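Local coordinates for protein apical membrane antigen 1 (Babesia divergens, PDB 4APM) that probably acts in host-cell invasion as a calcium-binding surface antigen of the moving junction between this apicomplexan parasite and its host cell, at residues Pro110-Ala113 and Val117-Gly120; Val357-Asp362 and Thr388-Glu393. All blocks are in the same frame, centred on the assembly; numbering follows the deposited sequence.

How the contacts relate
From the N terminus, the chain reaches contact 1 first. Residues 110-113 run off the end of strand 111-112 into helix 113-118, and residues 117-120 leave that helix, so only three helical residues separate the two segments. Contact 2 opens much further on: residues 357-362 belong to the loop before strand 367-368, and residues 388-393 follow from strand 387-389, closing a longer excursion. The two lie in series, neither nested nor crossed, with centres about 42 Å apart and nearest atoms about 22 Å apart. Contact 1 links a sheet edge to a calcium-binding turn; contact 2 joins a disulfide-bearing loop to the seven-stranded mixed sheet.

Contact 1 (Pro110-Ala113 and Val117-Gly120); sequences PVSA and VRWG. With CA (calcium ion), chain B.
Trp119 folds back from the far end of a short helix to meet Val111, a residue of the strand that leads into it. The benzene side of the indole comes edge-on: CZ3 and CH2 both lie near Val111 CG1, which sits close to the ring plane, with CZ3 to CG1 at 3.6 Å. Two torsions set up the meeting, since Trp119 CG stands beside its backbone N (chi1 -63°) and Val111 CG1 is likewise turned beside its own N. One helical turn bridges the segments: Val117 N donates to Ala113 O over 3.2 Å, with an N-H...O angle of 164°. Close to the same oxygen Val117 CG1 is modelled only 3.0 Å away, with the first torsion of Val117 far from a staggered value; this methyl position is tight and doubtful. The whole forms a strand-to-helix unit with a cap at each end. Ser112 is the N-cap, its OG accepting from the backbone N of Asp115, while Gly120, at a positive phi (101°) that suits a glycine, closes the C terminus as a Schellman motif with Gly120 N bonded to Val117 O at 3.0 Å. Arg118 reaches back over the first turn, its NH2 forming a salt bridge with Asp115 and standing 4.4 Å from Ser112 OG, obliquely to the guanidinium plane. Val111 is backbone-bonded to Cys159 of strand 158-161, and Ala113 to Glu157 in the loop just before that strand. At the other end the carbonyl of Gly120 turns outward to the calcium ion, O to calcium 2.4 Å. Three waters at 2.4 to 2.5 Å from the metal and Asp122 OD1 take further places in its coordination shell.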
ATOM      1  N   PRO A 110       3.958   8.034  23.821  1.00 33.73           N
ATOM      2  CA  PRO A 110       4.706   7.973  22.570  1.00 33.79           C
ATOM      3  C   PRO A 110       6.148   8.403  22.829  1.00 34.57           C
ATOM      4  O   PRO A 110       6.414   9.033  23.845  1.00 35.45           O
ATOM      5  CB  PRO A 110       4.003   9.023  21.697  1.00 34.02           C
ATOM      6  CG  PRO A 110       3.510  10.039  22.666  1.00 31.98           C
ATOM      7  CD  PRO A 110       3.170   9.280  23.923  1.00 31.94           C
ATOM      8  N   VAL A 111       7.072   8.055  21.939  1.00 31.48           N
ATOM      9  CA  VAL A 111       8.442   8.566  22.047  1.00 33.52           C
ATOM     10  C   VAL A 111       8.809   9.279  20.740  1.00 31.91           C
ATOM     11  O   VAL A 111       8.233   8.985  19.687  1.00 34.70           O
ATOM     12  CB  VAL A 111       9.470   7.423  22.335  1.00 31.60           C
ATOM     13  CG1 VAL A 111       9.186   6.735  23.658  1.00 30.26           C
ATOM     14  CG2 VAL A 111       9.478   6.411  21.202  1.00 30.63           C
ATOM     15  N   SER A 112       9.777  10.184  20.784  1.00 27.70           N
ATOM     16  CA  SER A 112      10.102  10.954  19.595  1.00 28.78           C
ATOM     17  C   SER A 112      11.111  10.194  18.757  1.00 27.87           C
ATOM     18  O   SER A 112      11.836   9.356  19.278  1.00 32.80           O
ATOM     19  CB  SER A 112      10.652  12.337  19.973  1.00 27.44           C
ATOM     20  OG  SER A 112      12.037  12.251  20.291  1.00 37.43           O
ATOM     21  N   ALA A 113      11.193  10.517  17.467  1.00 28.30           N
ATOM     22  CA  ALA A 113      12.242   9.972  16.598  1.00 27.49           C
ATOM     23  C   ALA A 113      13.635  10.201  17.173  1.00 30.51           C
ATOM     24  O   ALA A 113      14.520   9.346  17.039  1.00 29.24           O
ATOM     25  CB  ALA A 113      12.137  10.567  15.205  1.00 25.46           C
ATOM     26  N   VAL A 117      16.764   7.575  18.410  1.00 30.16           N
ATOM     27  CA  VAL A 117      18.208   7.692  18.136  1.00 31.17           C
ATOM     28  C   VAL A 117      19.096   7.851  19.402  1.00 33.46           C
ATOM     29  O   VAL A 117      20.114   7.153  19.544  1.00 31.40           O
ATOM     30  CB  VAL A 117      18.592   8.561  16.891  1.00 34.79           C
ATOM     31  CG1 VAL A 117      17.514   9.540  16.515  1.00 35.52           C
ATOM     32  CG2 VAL A 117      19.987   9.210  16.991  1.00 28.38           C
ATOM     33  N   ARG A 118      18.597   8.597  20.384  1.00 31.19           N
ATOM     34  CA  ARG A 118      19.255   8.740  21.689  1.00 34.29           C
ATOM     35  C   ARG A 118      19.507   7.302  22.246  1.00 37.77           C
ATOM     36  O   ARG A 118      20.627   6.968  22.682  1.00 33.43           O
ATOM     37  CB  ARG A 118      18.358   9.617  22.620  1.00 33.33           C
ATOM     38  CG  ARG A 118      19.040  10.534  23.651  1.00 38.23           C
ATOM     39  CD  ARG A 118      18.680  12.045  23.512  1.00 40.97           C
ATOM     40  NE  ARG A 118      17.251  12.341  23.423  1.00 38.83           N
ATOM     41  CZ  ARG A 118      16.717  13.435  22.861  1.00 43.32           C
ATOM     42  NH1 ARG A 118      17.491  14.384  22.352  1.00 50.53           N
ATOM     43  NH2 ARG A 118      15.393  13.584  22.811  1.00 36.28           N
ATOM     44  N   TRP A 119      18.520   6.419  22.060  1.00 34.53           N
ATOM     45  CA  TRP A 119      18.527   5.076  22.677  1.00 30.36           C
ATOM     46  C   TRP A 119      19.257   4.025  21.891  1.00 30.35           C
ATOM     47  O   TRP A 119      19.227   2.835  22.239  1.00 30.73           O
ATOM     48  CB  TRP A 119      17.105   4.625  22.967  1.00 27.95           C
ATOM     49  CG  TRP A 119      16.449   5.534  23.949  1.00 31.05           C
ATOM     50  CD1 TRP A 119      17.077   6.363  24.884  1.00 31.91           C
ATOM     51  CD2 TRP A 119      15.012   5.763  24.138  1.00 33.00           C
ATOM     52  NE1 TRP A 119      16.152   7.068  25.608  1.00 32.78           N
ATOM     53  CE2 TRP A 119      14.893   6.742  25.223  1.00 32.15           C
ATOM     54  CE3 TRP A 119      13.860   5.268  23.549  1.00 31.00           C
ATOM     55  CZ2 TRP A 119      13.668   7.183  25.676  1.00 34.61           C
ATOM     56  CZ3 TRP A 119      12.627   5.697  24.037  1.00 31.94           C
ATOM     57  CH2 TRP A 119      12.531   6.652  25.051  1.00 30.51           C
ATOM     58  N   GLY A 120      19.896   4.442  20.809  1.00 25.17           N
ATOM     59  CA  GLY A 120      20.790   3.567  20.102  1.00 24.77           C
ATOM     60  C   GLY A 120      20.232   2.940  18.841  1.00 25.21           C
ATOM     61  O   GLY A 120      20.945   2.212  18.178  1.00 26.08           O
TER
HETATM   62 CA    CA B1511      23.282   1.929  17.732  1.00 30.20          CA
HETATM   63  O   HOH W   1      25.479   1.900  16.874  1.00 30.59           O
HETATM   64  O   HOH W   2      23.761   2.013  20.148  1.00 31.94           O
HETATM   65  O   HOH W   3      23.447   4.406  18.174  1.00 23.42           O

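Contact 2 (Val357-Asp362 and Thr388-Glu393); sequences VPFPCD and TALSRE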
ATOM      1  N   VAL A 357       6.497   8.307  -7.520  1.00 32.54           N
ATOM      2  CA  VAL A 357       7.830   8.028  -7.915  1.00 33.32           C
ATOM      3  C   VAL A 357       7.703   7.900  -9.427  1.00 36.93           C
ATOM      4  O   VAL A 357       6.687   7.405  -9.911  1.00 38.27           O
ATOM      5  CB  VAL A 357       8.241   6.706  -7.214  1.00 34.20           C
ATOM      6  CG1 VAL A 357       8.470   5.540  -8.162  1.00 31.17           C
ATOM      7  CG2 VAL A 357       9.343   6.935  -6.190  1.00 28.44           C
ATOM      8  N   PRO A 358       8.664   8.446 -10.189  1.00 38.31           N
ATOM      9  CA  PRO A 358       8.486   8.426 -11.647  1.00 37.21           C
ATOM     10  C   PRO A 358       8.504   7.013 -12.208  1.00 37.52           C
ATOM     11  O   PRO A 358       9.154   6.137 -11.632  1.00 40.20           O
ATOM     12  CB  PRO A 358       9.707   9.217 -12.162  1.00 36.97           C
ATOM     13  CG  PRO A 358      10.682   9.224 -11.027  1.00 33.93           C
ATOM     14  CD  PRO A 358       9.819   9.270  -9.796  1.00 37.85           C
ATOM     15  N   PHE A 359       7.791   6.791 -13.317  1.00 38.31           N
ATOM     16  CA  PHE A 359       7.913   5.548 -14.113  1.00 37.50           C
ATOM     17  C   PHE A 359       9.404   5.223 -14.336  1.00 42.76           C
ATOM     18  O   PHE A 359      10.217   6.142 -14.472  1.00 44.01           O
ATOM     19  CB  PHE A 359       7.177   5.700 -15.466  1.00 33.30           C
ATOM     20  CG  PHE A 359       7.073   4.415 -16.246  1.00 29.15           C
ATOM     21  CD1 PHE A 359       8.163   3.922 -16.926  1.00 30.93           C
ATOM     22  CD2 PHE A 359       5.922   3.650 -16.196  1.00 29.97           C
ATOM     23  CE1 PHE A 359       8.102   2.712 -17.577  1.00 32.10           C
ATOM     24  CE2 PHE A 359       5.849   2.431 -16.837  1.00 33.09           C
ATOM     25  CZ  PHE A 359       6.942   1.963 -17.543  1.00 35.09           C
ATOM     26  N   PRO A 360       9.792   3.925 -14.286  1.00 44.17           N
ATOM     27  CA  PRO A 360      11.234   3.676 -14.439  1.00 42.79           C
ATOM     28  C   PRO A 360      11.670   3.618 -15.915  1.00 43.09           C
ATOM     29  O   PRO A 360      11.669   2.551 -16.532  1.00 38.40           O
ATOM     30  CB  PRO A 360      11.437   2.327 -13.737  1.00 40.87           C
ATOM     31  CG  PRO A 360      10.124   1.635 -13.861  1.00 38.73           C
ATOM     32  CD  PRO A 360       9.064   2.712 -13.859  1.00 40.96           C
ATOM     33  N   CYS A 361      12.047   4.780 -16.451  1.00 43.91           N
ATOM     34  CA  CYS A 361      12.303   4.964 -17.885  1.00 42.97           C
ATOM     35  C   CYS A 361      13.278   3.973 -18.460  1.00 43.58           C
ATOM     36  O   CYS A 361      13.209   3.650 -19.643  1.00 45.35           O
ATOM     37  CB  CYS A 361      12.815   6.369 -18.141  1.00 41.93           C
ATOM     38  SG  CYS A 361      11.881   7.584 -17.213  1.00 49.41           S
ATOM     39  N   ASP A 362      14.180   3.471 -17.630  1.00 43.79           N
ATOM     40  CA  ASP A 362      15.207   2.561 -18.120  1.00 46.65           C
ATOM     41  C   ASP A 362      14.715   1.140 -18.408  1.00 47.09           C
ATOM     42  O   ASP A 362      15.450   0.347 -18.976  1.00 52.70           O
ATOM     43  CB  ASP A 362      16.400   2.522 -17.160  1.00 51.65           C
ATOM     44  CG  ASP A 362      15.994   2.163 -15.740  0.60 52.13           C
ATOM     45  OD1 ASP A 362      14.975   2.702 -15.251  0.60 51.75           O
ATOM     46  OD2 ASP A 362      16.705   1.356 -15.107  0.60 55.76           O
ATOM     47  N   THR A 388       1.649   1.034 -25.973  1.00 42.19           N
ATOM     48  CA  THR A 388       2.618   2.099 -25.670  1.00 39.29           C
ATOM     49  C   THR A 388       4.010   1.515 -25.418  1.00 42.27           C
ATOM     50  O   THR A 388       4.157   0.313 -25.160  1.00 42.95           O
ATOM     51  CB  THR A 388       2.231   2.965 -24.442  1.00 42.23           C
ATOM     52  OG1 THR A 388       2.353   2.192 -23.243  1.00 45.94           O
ATOM     53  CG2 THR A 388       0.825   3.537 -24.549  1.00 36.89           C
ATOM     54  N   ALA A 389       5.022   2.380 -25.464  1.00 42.11           N
ATOM     55  CA  ALA A 389       6.415   1.977 -25.253  1.00 45.73           C
ATOM     56  C   ALA A 389       7.300   3.212 -25.104  1.00 41.90           C
ATOM     57  O   ALA A 389       6.954   4.283 -25.584  1.00 48.73           O
ATOM     58  CB  ALA A 389       6.900   1.101 -26.405  1.00 44.63           C
ATOM     59  N   LEU A 390       8.408   3.072 -24.381  1.00 46.45           N
ATOM     60  CA  LEU A 390       9.352   4.181 -24.148  1.00 46.71           C
ATOM     61  C   LEU A 390      10.283   4.442 -25.353  1.00 44.32           C
ATOM     62  O   LEU A 390      10.992   5.442 -25.383  1.00 44.14           O
ATOM     63  CB  LEU A 390      10.207   3.866 -22.924  1.00 50.90           C
ATOM     64  CG  LEU A 390       9.987   4.588 -21.594  1.00 51.79           C
ATOM     65  CD1 LEU A 390       8.770   5.485 -21.613  1.00 52.77           C
ATOM     66  CD2 LEU A 390       9.915   3.568 -20.474  1.00 45.88           C
ATOM     67  N   SER A 391      10.311   3.502 -26.300  1.00 46.02           N
ATOM     68  CA  SER A 391      11.105   3.625 -27.523  1.00 51.77           C
ATOM     69  C   SER A 391      10.296   3.202 -28.752  1.00 56.95           C
ATOM     70  O   SER A 391       9.423   2.318 -28.663  1.00 60.30           O
ATOM     71  CB  SER A 391      12.359   2.762 -27.426  1.00 46.88           C
ATOM     72  OG  SER A 391      12.047   1.420 -27.741  1.00 49.56           O
ATOM     73  N   ARG A 392      10.622   3.805 -29.903  1.00 57.65           N
ATOM     74  CA  ARG A 392       9.957   3.511 -31.184  1.00 52.33           C
ATOM     75  C   ARG A 392      10.250   2.079 -31.638  1.00 49.09           C
ATOM     76  O   ARG A 392       9.389   1.389 -32.198  1.00 46.78           O
ATOM     77  CB  ARG A 392      10.417   4.516 -32.251  1.00 55.95           C
ATOM     78  CG  ARG A 392       9.374   4.863 -33.312  1.00 61.97           C
ATOM     79  CD  ARG A 392       9.649   6.246 -33.917  1.00 69.77           C
ATOM     80  NE  ARG A 392       8.426   6.938 -34.357  1.00 66.72           N
ATOM     81  CZ  ARG A 392       8.188   8.238 -34.163  1.00 69.92           C
ATOM     82  NH1 ARG A 392       9.075   8.988 -33.525  1.00 64.18           N
ATOM     83  NH2 ARG A 392       7.053   8.787 -34.584  1.00 69.32           N
ATOM     84  N   GLU A 393      11.467   1.627 -31.366  1.00 50.21           N
ATOM     85  CA  GLU A 393      11.888   0.280 -31.727  1.00 57.98           C
ATOM     86  C   GLU A 393      11.154  -0.803 -30.916  1.00 65.55           C
ATOM     87  O   GLU A 393      10.812  -1.868 -31.456  1.00 61.83           O
ATOM     88  CB  GLU A 393      13.411   0.137 -31.570  1.00 67.08           C
ATOM     89  CG  GLU A 393      14.014   0.961 -30.431  1.00 72.11           C
ATOM     90  CD  GLU A 393      14.618   2.296 -30.881  1.00 69.88           C
ATOM     91  OE1 GLU A 393      15.733   2.291 -31.451  1.00 77.82           O
ATOM     92  OE2 GLU A 393      14.013   3.356 -30.613  1.00 64.28           O
TER
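An inverse gamma turn centred on Pro360 presents the two residues beside it, Phe359 and Cys361, to the tip of Leu390. The tight bend brings Phe359 O to 3.0 Å from Cys361 N and leaves the Phe359 ring and the Cys361 carbonyl on the approach of the leucine. One methyl does nearly all the touching: Leu390 CD2 lies 3.5 Å from Phe359 CE1 and meets the ring obliquely. The same methyl is 3.4 Å from Cys361 O, so this carbonyl has an apolar neighbour here, and Leu390 CG follows at 3.9 Å from that oxygen. The side chains of Phe359 and Leu390 come from opposite directions, the leucine methyl meeting the CD1-CE1 flank of the ring. Phe359 directs its ring there because CG is anti to the backbone N (chi1 -171°). Against one ring face, offset toward the rim, leans CD of the next residue, Pro360, 3.4 Å above the plane; this contact within the turn may restrict rotation of the phenyl group. Leu390 adopts an irregular conformation, with CD1 almost eclipsing CA (chi2 7°), which may reflect strain or limited precision. Cys361 is also disulfide-bonded to Cys409, so the turn is tied covalently to the end of the loop before strand 410-416; by its cystines this part is probably domain III of the antigen. Leu390, the first residue beyond strand 387-389, also packs on Ile338 of strand 335-339 and Tyr412 of strand 410-416. Phe359 rests on Leu336 and Ile338 of strand 335-339, while Pro360 faces Trp12 and Tyr15 of helix 8-16, placing the turn between that helix and the mixed sheet.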